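Local coordinates for sensor protein kinase HptS (PDB 6LKI) that is a sensor histidine kinase of a two-component system whose probably extracellular sensor domain is thought to detect hexose phosphate with a partner protein, at residues B[80-88]-B[99-107]; B[120-130]-B[133-144]. One frame throughout, in Å; residues are numbered along the deposited sequence.

Interaction 1. Residues B[80-88]-B[99-107]; sequences TKNMYLFST and MLKIYMANT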
loop_
_atom_site.group_PDB
_atom_site.type_symbol
_atom_site.label_atom_id
_atom_site.label_comp_id
_atom_site.label_asym_id
_atom_site.label_seq_id
_atom_site.Cartn_x
_atom_site.Cartn_y
_atom_site.Cartn_z
ATOM N N THR B 80 5.674 11.518 -6.284
ATOM C CA THR B 80 6.849 10.677 -6.487
ATOM C C THR B 80 6.746 9.825 -7.745
ATOM O O THR B 80 7.763 9.292 -8.199
ATOM C CB THR B 80 7.071 9.772 -5.273
ATOM O OG1 THR B 80 5.881 9.016 -5.018
ATOM C CG2 THR B 80 7.413 10.601 -4.045
ATOM N N LYS B 81 5.547 9.684 -8.316
ATOM C CA LYS B 81 5.404 8.910 -9.544
ATOM C C LYS B 81 6.084 9.595 -10.721
ATOM O O LYS B 81 6.475 8.926 -11.685
ATOM C CB LYS B 81 3.924 8.672 -9.848
ATOM C CG LYS B 81 3.162 7.981 -8.728
ATOM C CD LYS B 81 3.924 6.776 -8.198
ATOM C CE LYS B 81 3.385 6.333 -6.847
ATOM N NZ LYS B 81 3.305 7.468 -5.885
ATOM N N ASN B 82 6.237 10.915 -10.663
ATOM C CA ASN B 82 6.956 11.666 -11.681
ATOM C C ASN B 82 8.450 11.748 -11.401
ATOM O O ASN B 82 9.155 12.515 -12.067
ATOM C CB ASN B 82 6.373 13.075 -11.810
ATOM C CG ASN B 82 4.919 13.065 -12.234
ATOM O OD1 ASN B 82 4.433 12.085 -12.800
ATOM N ND2 ASN B 82 4.215 14.158 -11.963
ATOM N N MET B 83 8.945 10.986 -10.431
ATOM C CA MET B 83 10.359 10.930 -10.101
ATOM C C MET B 83 10.919 9.555 -10.440
ATOM O O MET B 83 10.186 8.612 -10.752
ATOM C CB MET B 83 10.591 11.241 -8.618
ATOM C CG MET B 83 10.042 12.577 -8.158
ATOM S SD MET B 83 10.263 12.804 -6.386
ATOM C CE MET B 83 9.405 14.355 -6.133
ATOM N N TYR B 84 12.241 9.452 -10.369
ATOM C CA TYR B 84 12.950 8.209 -10.635
ATOM C C TYR B 84 13.234 7.509 -9.312
ATOM O O TYR B 84 13.968 8.041 -8.472
ATOM C CB TYR B 84 14.251 8.477 -11.391
ATOM C CG TYR B 84 15.123 7.256 -11.575
ATOM C CD1 TYR B 84 14.664 6.149 -12.277
ATOM C CD2 TYR B 84 16.410 7.212 -11.054
ATOM C CE1 TYR B 84 15.459 5.031 -12.450
ATOM C CE2 TYR B 84 17.213 6.099 -11.222
ATOM C CZ TYR B 84 16.731 5.013 -11.922
ATOM O OH TYR B 84 17.524 3.901 -12.093
ATOM N N LEU B 85 12.648 6.328 -9.125
ATOM C CA LEU B 85 12.942 5.519 -7.948
ATOM C C LEU B 85 14.375 5.015 -8.048
ATOM O O LEU B 85 14.692 4.179 -8.901
ATOM C CB LEU B 85 11.956 4.361 -7.831
ATOM C CG LEU B 85 12.187 3.427 -6.641
ATOM C CD1 LEU B 85 12.219 4.217 -5.341
ATOM C CD2 LEU B 85 11.120 2.344 -6.586
ATOM N N PHE B 86 15.060 5.424 -7.028
ATOM C CA PHE B 86 16.489 5.279 -7.275
ATOM C C PHE B 86 17.178 4.342 -6.290
ATOM O O PHE B 86 18.021 3.539 -6.699
ATOM C CB PHE B 86 17.165 6.655 -7.243
ATOM C CG PHE B 86 18.661 6.606 -7.417
ATOM C CD1 PHE B 86 19.224 6.469 -8.674
ATOM C CD2 PHE B 86 19.503 6.714 -6.323
ATOM C CE1 PHE B 86 20.593 6.424 -8.839
ATOM C CE2 PHE B 86 20.879 6.673 -6.484
ATOM C CZ PHE B 86 21.422 6.528 -7.745
ATOM N N SER B 87 16.643 4.036 -5.145
ATOM C CA SER B 87 17.083 2.982 -4.244
ATOM C C SER B 87 15.957 2.618 -3.286
ATOM O O SER B 87 15.113 3.451 -2.945
ATOM C CB SER B 87 18.330 3.397 -3.455
ATOM O OG SER B 87 18.040 4.452 -2.557
ATOM N N THR B 88 15.959 1.355 -2.863
ATOM C CA THR B 88 15.008 0.835 -1.891
ATOM C C THR B 88 15.775 -0.008 -0.884
ATOM O O THR B 88 16.596 -0.845 -1.274
ATOM C CB THR B 88 13.917 -0.007 -2.567
ATOM O OG1 THR B 88 13.292 0.757 -3.606
ATOM C CG2 THR B 88 12.864 -0.436 -1.556
ATOM N N MET B 99 10.903 0.958 5.637
ATOM C CA MET B 99 11.320 0.947 4.241
ATOM C C MET B 99 11.817 2.335 3.862
ATOM O O MET B 99 11.126 3.331 4.095
ATOM C CB MET B 99 10.168 0.530 3.324
ATOM C CG MET B 99 9.666 -0.893 3.541
ATOM S SD MET B 99 10.947 -2.145 3.311
ATOM C CE MET B 99 11.450 -1.812 1.625
ATOM N N LEU B 100 13.014 2.396 3.286
ATOM C CA LEU B 100 13.608 3.649 2.838
ATOM C C LEU B 100 13.664 3.653 1.317
ATOM O O LEU B 100 14.349 2.819 0.716
ATOM C CB LEU B 100 15.007 3.841 3.427
ATOM C CG LEU B 100 15.779 5.056 2.905
ATOM C CD1 LEU B 100 15.046 6.349 3.245
ATOM C CD2 LEU B 100 17.203 5.080 3.451
ATOM N N LYS B 101 12.960 4.582 0.716
ATOM C CA LYS B 101 13.039 4.802 -0.686
ATOM C C LYS B 101 13.590 6.171 -0.991
ATOM O O LYS B 101 13.215 7.091 -0.385
ATOM C CB LYS B 101 11.681 4.679 -1.290
ATOM C CG LYS B 101 11.007 3.401 -0.966
ATOM C CD LYS B 101 9.972 3.121 -2.005
ATOM C CE LYS B 101 8.760 2.492 -1.402
ATOM N NZ LYS B 101 8.996 1.106 -0.932
ATOM N N ILE B 102 14.466 6.256 -1.978
ATOM C CA ILE B 102 15.078 7.515 -2.389
ATOM C C ILE B 102 14.714 7.768 -3.844
ATOM O O ILE B 102 14.942 6.909 -4.705
ATOM C CB ILE B 102 16.605 7.496 -2.195
ATOM C CG1 ILE B 102 16.945 7.340 -0.711
ATOM C CG2 ILE B 102 17.230 8.763 -2.757
ATOM C CD1 ILE B 102 18.427 7.288 -0.424
ATOM N N TYR B 103 14.142 8.937 -4.113
ATOM C CA TYR B 103 13.692 9.318 -5.443
ATOM C C TYR B 103 14.553 10.453 -5.976
ATOM O O TYR B 103 14.959 11.343 -5.223
ATOM C CB TYR B 103 12.223 9.754 -5.427
ATOM C CG TYR B 103 11.262 8.676 -4.986
ATOM C CD1 TYR B 103 10.994 8.466 -3.640
ATOM C CD2 TYR B 103 10.624 7.867 -5.916
ATOM C CE1 TYR B 103 10.116 7.479 -3.232
ATOM C CE2 TYR B 103 9.742 6.880 -5.519
ATOM C CZ TYR B 103 9.493 6.690 -4.176
ATOM O OH TYR B 103 8.619 5.707 -3.775
ATOM N N MET B 104 14.821 10.422 -7.277
ATOM C CA MET B 104 15.541 11.488 -7.963
ATOM C C MET B 104 14.541 12.308 -8.766
ATOM O O MET B 104 13.860 11.771 -9.646
ATOM C CB MET B 104 16.633 10.918 -8.871
ATOM C CG MET B 104 17.538 11.970 -9.497
ATOM S SD MET B 104 16.874 12.654 -11.031
ATOM C CE MET B 104 17.063 11.257 -12.135
ATOM N N ALA B 105 14.455 13.603 -8.463
ATOM C CA ALA B 105 13.550 14.493 -9.182
ATOM C C ALA B 105 14.245 15.216 -10.329
ATOM O O ALA B 105 13.632 15.444 -11.377
ATOM C CB ALA B 105 12.936 15.511 -8.218
ATOM N N ASN B 106 15.512 15.578 -10.145
ATOM C CA ASN B 106 16.316 16.226 -11.175
ATOM C C ASN B 106 17.769 16.189 -10.723
ATOM O O ASN B 106 18.075 15.839 -9.580
ATOM C CB ASN B 106 15.860 17.667 -11.437
ATOM C CG ASN B 106 15.969 18.549 -10.207
ATOM O OD1 ASN B 106 17.066 18.933 -9.797
ATOM N ND2 ASN B 106 14.828 18.877 -9.611
ATOM N N THR B 107 18.662 16.542 -11.641
ATOM C CA THR B 107 20.071 16.731 -11.334
ATOM C C THR B 107 20.521 18.074 -11.886
ATOM O O THR B 107 19.967 18.557 -12.879
ATOM C CB THR B 107 20.952 15.614 -11.925
ATOM O OG1 THR B 107 21.146 15.839 -13.326
ATOM C CG2 THR B 107 20.318 14.245 -11.718
HETATM O O HOH W 1 10.580 14.772 -11.241
HETATM O O HOH W 2 16.980 3.637 -0.251
#
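The phenol ring of Tyr103 lies between Thr80 and Leu85. Thr80 CB sits over the centre of one face, 4.0 Å from the ring centroid. Leu85 CD1 presses on the opposite face, 3.6 Å from Tyr103 CE2 and offset toward the rim. Leu85 reaches there with CG anti to its backbone N (chi1 179°), which swings CD1 across to the neighbouring strand. Met83 SD lies 3.8 Å from Tyr103 CB, an oblique Met-aromatic contact. Leu85 and Tyr103 are a non-hydrogen-bonded pair of the antiparallel beta hairpin of strands 84-92 and 97-106. Thr80 and Met83 come from the 3-10 turn and loop leading into it. Tyr84 and Met104 form a hydrogen-bonded pair, with Met104 N to Tyr84 O at 2.8 Å. A classic beta bulge follows, where Phe86 and Ser87 both face Ile102. Phe86 N gives a bond of 2.8 Å to Ile102 O, and Ser87 N adds a weak one. Within the bulge, Ser87 OG sits 3.4 Å from Ile102 CB. That hydroxyl is also linked through a water to Leu100 O. On the same face, Tyr84 CB touches Met104 CE, while the ring leads away and its OH bonds to His163. Beyond the hairpin, Lys101 NZ pairs with an acidic side chain of another protein's chain.

Interaction 2. Residues B[120-130]-B[133-144]; sequences FALIVDQYDNI and ANDDRFTIGEKY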
loop_
_atom_site.group_PDB
_atom_site.type_symbol
_atom_site.label_atom_id
_atom_site.label_comp_id
_atom_site.label_asym_id
_atom_site.label_seq_id
_atom_site.Cartn_x
_atom_site.Cartn_y
_atom_site.Cartn_z
ATOM N N PHE B 120 17.467 16.770 -23.616
ATOM C CA PHE B 120 16.561 16.193 -22.634
ATOM C C PHE B 120 17.033 14.801 -22.239
ATOM O O PHE B 120 17.871 14.189 -22.904
ATOM C CB PHE B 120 15.131 16.155 -23.183
ATOM C CG PHE B 120 14.577 17.511 -23.511
ATOM C CD1 PHE B 120 14.844 18.109 -24.732
ATOM C CD2 PHE B 120 13.798 18.194 -22.592
ATOM C CE1 PHE B 120 14.340 19.360 -25.033
ATOM C CE2 PHE B 120 13.290 19.445 -22.888
ATOM C CZ PHE B 120 13.561 20.028 -24.110
ATOM N N ALA B 121 16.480 14.303 -21.134
ATOM C CA ALA B 121 16.920 13.048 -20.544
ATOM C C ALA B 121 15.745 12.099 -20.365
ATOM O O ALA B 121 14.630 12.523 -20.049
ATOM C CB ALA B 121 17.606 13.281 -19.192
ATOM N N LEU B 122 16.014 10.811 -20.570
ATOM C CA LEU B 122 15.060 9.739 -20.330
ATOM C C LEU B 122 15.776 8.603 -19.616
ATOM O O LEU B 122 16.976 8.392 -19.808
ATOM C CB LEU B 122 14.443 9.215 -21.638
ATOM C CG LEU B 122 13.174 9.867 -22.192
ATOM C CD1 LEU B 122 12.987 9.488 -23.652
ATOM C CD2 LEU B 122 11.962 9.454 -21.380
ATOM N N ILE B 123 15.034 7.870 -18.790
ATOM C CA ILE B 123 15.540 6.667 -18.139
ATOM C C ILE B 123 14.537 5.551 -18.380
ATOM O O ILE B 123 13.368 5.670 -17.992
ATOM C CB ILE B 123 15.777 6.868 -16.632
ATOM C CG1 ILE B 123 16.926 7.849 -16.397
ATOM C CG2 ILE B 123 16.069 5.531 -15.960
ATOM C CD1 ILE B 123 17.347 7.963 -14.948
ATOM N N VAL B 124 14.986 4.475 -19.024
ATOM C CA VAL B 124 14.119 3.356 -19.360
ATOM C C VAL B 124 14.739 2.063 -18.850
ATOM O O VAL B 124 15.963 1.935 -18.747
ATOM C CB VAL B 124 13.855 3.257 -20.881
ATOM C CG1 VAL B 124 13.133 4.499 -21.380
ATOM C CG2 VAL B 124 15.156 3.039 -21.634
ATOM N N ASP B 125 13.879 1.100 -18.531
ATOM C CA ASP B 125 14.329 -0.217 -18.114
ATOM C C ASP B 125 14.567 -1.097 -19.341
ATOM O O ASP B 125 14.326 -0.697 -20.482
ATOM C CB ASP B 125 13.317 -0.849 -17.155
ATOM C CG ASP B 125 11.913 -0.920 -17.738
ATOM O OD1 ASP B 125 11.712 -0.464 -18.881
ATOM O OD2 ASP B 125 11.008 -1.431 -17.043
ATOM N N GLN B 126 15.048 -2.321 -19.106
ATOM C CA GLN B 126 15.227 -3.265 -20.205
ATOM C C GLN B 126 13.904 -3.676 -20.836
ATOM O O GLN B 126 13.898 -4.170 -21.969
ATOM C CB GLN B 126 15.986 -4.502 -19.726
ATOM C CG GLN B 126 15.117 -5.559 -19.085
ATOM C CD GLN B 126 14.936 -5.330 -17.602
ATOM O OE1 GLN B 126 14.453 -4.281 -17.175
ATOM N NE2 GLN B 126 15.333 -6.313 -16.804
ATOM N N TYR B 127 12.790 -3.498 -20.133
ATOM C CA TYR B 127 11.474 -3.687 -20.724
ATOM C C TYR B 127 10.988 -2.451 -21.464
ATOM O O TYR B 127 9.872 -2.464 -21.986
ATOM C CB TYR B 127 10.454 -4.089 -19.656
ATOM C CG TYR B 127 10.932 -5.193 -18.746
ATOM C CD1 TYR B 127 11.501 -6.351 -19.264
ATOM C CD2 TYR B 127 10.820 -5.078 -17.369
ATOM C CE1 TYR B 127 11.942 -7.361 -18.435
ATOM C CE2 TYR B 127 11.254 -6.082 -16.533
ATOM C CZ TYR B 127 11.814 -7.221 -17.071
ATOM O OH TYR B 127 12.250 -8.222 -16.239
ATOM N N ASP B 128 11.801 -1.395 -21.524
ATOM C CA ASP B 128 11.518 -0.178 -22.281
ATOM C C ASP B 128 10.430 0.686 -21.649
ATOM O O ASP B 128 9.820 1.505 -22.343
ATOM C CB ASP B 128 11.144 -0.494 -23.738
ATOM C CG ASP B 128 12.333 -0.451 -24.679
ATOM O OD1 ASP B 128 13.475 -0.642 -24.222
ATOM O OD2 ASP B 128 12.112 -0.223 -25.890
ATOM N N ASN B 129 10.170 0.531 -20.352
ATOM C CA ASN B 129 9.275 1.439 -19.643
ATOM C C ASN B 129 9.998 2.736 -19.298
ATOM O O ASN B 129 11.160 2.720 -18.884
ATOM C CB ASN B 129 8.759 0.801 -18.351
ATOM C CG ASN B 129 7.890 -0.415 -18.593
ATOM O OD1 ASN B 129 7.147 -0.482 -19.572
ATOM N ND2 ASN B 129 7.984 -1.392 -17.700
ATOM N N ILE B 130 9.302 3.860 -19.442
ATOM C CA ILE B 130 9.877 5.156 -19.091
ATOM C C ILE B 130 9.862 5.308 -17.574
ATOM O O ILE B 130 8.801 5.259 -16.945
ATOM C CB ILE B 130 9.121 6.308 -19.768
ATOM C CG1 ILE B 130 9.324 6.261 -21.284
ATOM C CG2 ILE B 130 9.588 7.647 -19.212
ATOM C CD1 ILE B 130 8.673 7.408 -22.027
ATOM N N ALA B 133 11.780 11.376 -17.015
ATOM C CA ALA B 133 11.729 12.257 -18.174
ATOM C C ALA B 133 11.589 13.693 -17.698
ATOM O O ALA B 133 10.674 14.002 -16.930
ATOM C CB ALA B 133 10.564 11.888 -19.100
ATOM N N ASN B 134 12.497 14.561 -18.143
ATOM C CA ASN B 134 12.369 15.997 -17.935
ATOM C C ASN B 134 11.755 16.691 -19.145
ATOM O O ASN B 134 11.883 17.911 -19.291
ATOM C CB ASN B 134 13.727 16.613 -17.589
ATOM C CG ASN B 134 14.797 16.308 -18.622
ATOM O OD1 ASN B 134 14.519 15.745 -19.680
ATOM N ND2 ASN B 134 16.033 16.683 -18.315
ATOM N N ASP B 135 11.094 15.929 -20.014
ATOM C CA ASP B 135 10.432 16.439 -21.206
ATOM C C ASP B 135 8.966 16.036 -21.143
ATOM O O ASP B 135 8.649 14.868 -20.899
ATOM C CB ASP B 135 11.099 15.885 -22.472
ATOM C CG ASP B 135 10.465 16.396 -23.758
ATOM O OD1 ASP B 135 9.489 17.171 -23.702
ATOM O OD2 ASP B 135 10.956 16.011 -24.840
ATOM N N ASP B 136 8.074 17.005 -21.361
ATOM C CA ASP B 136 6.646 16.731 -21.284
ATOM C C ASP B 136 6.128 15.972 -22.498
ATOM O O ASP B 136 5.036 15.398 -22.430
ATOM C CB ASP B 136 5.867 18.036 -21.113
ATOM C CG ASP B 136 5.925 18.565 -19.691
ATOM O OD1 ASP B 136 5.863 17.748 -18.747
ATOM O OD2 ASP B 136 6.038 19.795 -19.516
ATOM N N ARG B 137 6.888 15.950 -23.600
ATOM C CA ARG B 137 6.515 15.125 -24.744
ATOM C C ARG B 137 6.332 13.668 -24.347
ATOM O O ARG B 137 5.525 12.953 -24.952
ATOM C CB ARG B 137 7.577 15.225 -25.838
ATOM C CG ARG B 137 7.684 16.577 -26.516
ATOM C CD ARG B 137 8.541 16.465 -27.768
ATOM N NE ARG B 137 9.955 16.696 -27.485
ATOM C CZ ARG B 137 10.702 17.606 -28.101
ATOM N NH1 ARG B 137 10.174 18.371 -29.047
ATOM N NH2 ARG B 137 11.980 17.748 -27.777
ATOM N N PHE B 138 7.071 13.213 -23.341
ATOM C CA PHE B 138 7.033 11.834 -22.889
ATOM C C PHE B 138 6.310 11.741 -21.553
ATOM O O PHE B 138 6.361 12.661 -20.731
ATOM C CB PHE B 138 8.449 11.267 -22.767
ATOM C CG PHE B 138 9.147 11.118 -24.085
ATOM C CD1 PHE B 138 8.851 10.055 -24.919
ATOM C CD2 PHE B 138 10.080 12.053 -24.501
ATOM C CE1 PHE B 138 9.483 9.916 -26.138
ATOM C CE2 PHE B 138 10.717 11.921 -25.721
ATOM C CZ PHE B 138 10.417 10.850 -26.541
ATOM N N THR B 139 5.628 10.620 -21.348
ATOM C CA THR B 139 4.826 10.395 -20.154
ATOM C C THR B 139 5.419 9.241 -19.363
ATOM O O THR B 139 5.721 8.184 -19.928
ATOM C CB THR B 139 3.368 10.101 -20.518
ATOM O OG1 THR B 139 2.825 11.205 -21.254
ATOM C CG2 THR B 139 2.536 9.873 -19.266
ATOM N N ILE B 140 5.593 9.454 -18.058
ATOM C CA ILE B 140 6.116 8.414 -17.183
ATOM C C ILE B 140 5.199 7.198 -17.243
ATOM O O ILE B 140 3.970 7.327 -17.282
ATOM C CB ILE B 140 6.275 8.964 -15.752
ATOM C CG1 ILE B 140 7.174 8.060 -14.912
ATOM C CG2 ILE B 140 4.924 9.209 -15.084
ATOM C CD1 ILE B 140 8.600 8.533 -14.863
ATOM N N GLY B 141 5.799 6.011 -17.294
ATOM C CA GLY B 141 5.028 4.782 -17.325
ATOM C C GLY B 141 4.885 4.166 -18.702
ATOM O O GLY B 141 4.911 2.940 -18.846
ATOM N N GLU B 142 4.725 5.003 -19.724
ATOM C CA GLU B 142 4.561 4.503 -21.077
ATOM C C GLU B 142 5.892 3.979 -21.617
ATOM O O GLU B 142 6.951 4.118 -20.997
ATOM C CB GLU B 142 4.000 5.598 -21.983
ATOM C CG GLU B 142 3.154 6.615 -21.234
ATOM C CD GLU B 142 2.137 7.317 -22.113
ATOM O OE1 GLU B 142 2.474 7.659 -23.265
ATOM O OE2 GLU B 142 1.001 7.540 -21.642
ATOM N N LYS B 143 5.821 3.368 -22.793
ATOM C CA LYS B 143 6.965 2.750 -23.443
ATOM C C LYS B 143 7.743 3.772 -24.259
ATOM O O LYS B 143 7.184 4.748 -24.766
ATOM C CB LYS B 143 6.501 1.617 -24.360
ATOM C CG LYS B 143 6.010 0.381 -23.612
ATOM C CD LYS B 143 6.953 -0.801 -23.800
ATOM C CE LYS B 143 7.181 -1.576 -22.536
ATOM N NZ LYS B 143 5.951 -1.985 -21.884
ATOM N N TYR B 144 9.037 3.518 -24.418
ATOM C CA TYR B 144 9.889 4.372 -25.230
ATOM C C TYR B 144 9.991 3.830 -26.653
ATOM O O TYR B 144 10.132 2.620 -26.861
ATOM C CB TYR B 144 11.281 4.492 -24.612
ATOM C CG TYR B 144 12.264 5.248 -25.474
ATOM C CD1 TYR B 144 12.002 6.551 -25.880
ATOM C CD2 TYR B 144 13.455 4.663 -25.878
ATOM C CE1 TYR B 144 12.898 7.247 -26.669
ATOM C CE2 TYR B 144 14.358 5.351 -26.664
ATOM C CZ TYR B 144 14.075 6.642 -27.058
ATOM O OH TYR B 144 14.971 7.331 -27.842
#
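Leu122 CD1 stands over the centre of the Phe138 ring, 3.9 Å from its centroid and 10° off the normal. The other branch, CD2, meets Ala133 CB at 3.6 Å. CD1 also touches Tyr144 CE1, approaching that ring obliquely. Val124 CG1 touches Tyr144 CB at 3.7 Å. Ile130 CD1 comes obliquely to Phe138, and Ile130 CG1 packs against Glu142 O. At the other end, the Asp135 carboxylate lies over one face of the Phe120 ring, offset toward the rim, the two planes 33° apart. Arg137 holds the carboxylate: its backbone N closes an Asx turn on OD1, and NE makes a salt bridge to the syn side of OD2. Tyr168 also bonds to OD2. Asn134 has CG between its backbone N and carbonyl carbon (chi1 55°), which turns OD1 toward strand 120-125. There OD1 accepts a nearly straight bond of 2.8 Å from Ala121 N. Lys143 NZ donates to Asn129 OD1 at 3.0 Å. Backbone bonds from Ile130 N to Glu142 O (2.8 Å) and from Gly141 N to Ile130 O join the loop to the start of strand 130-133. The motif is a beta hairpin, strands 120-125 and 130-133 joined through a type I turn, with the following loop folded back on it.

Interaction 1 lies near the middle of the chain and is largely buried. Interaction 2 is farther out and only partly buried, with several exposed residues. Interaction 1 lies in one four-stranded antiparallel sheet. Interaction 2 joins the edge of the other to the loop after it. Both sheets have strand order 2-1-4-3. Interaction 1 pairs two long strands, and all its direct hydrogen bonds across are backbone to backbone. Interaction 2 adds side-chain bonds to its backbone ones, and a salt bridge within its loop. Helix 108-116 joins the two in the chain. They also touch: Tyr84 CE1 packs on Ile123 CG2 at 3.6 Å, and Ile140 meets Lys81 and Asn82. Only interaction 1 reaches the other protein chain, through residues such as Lys101.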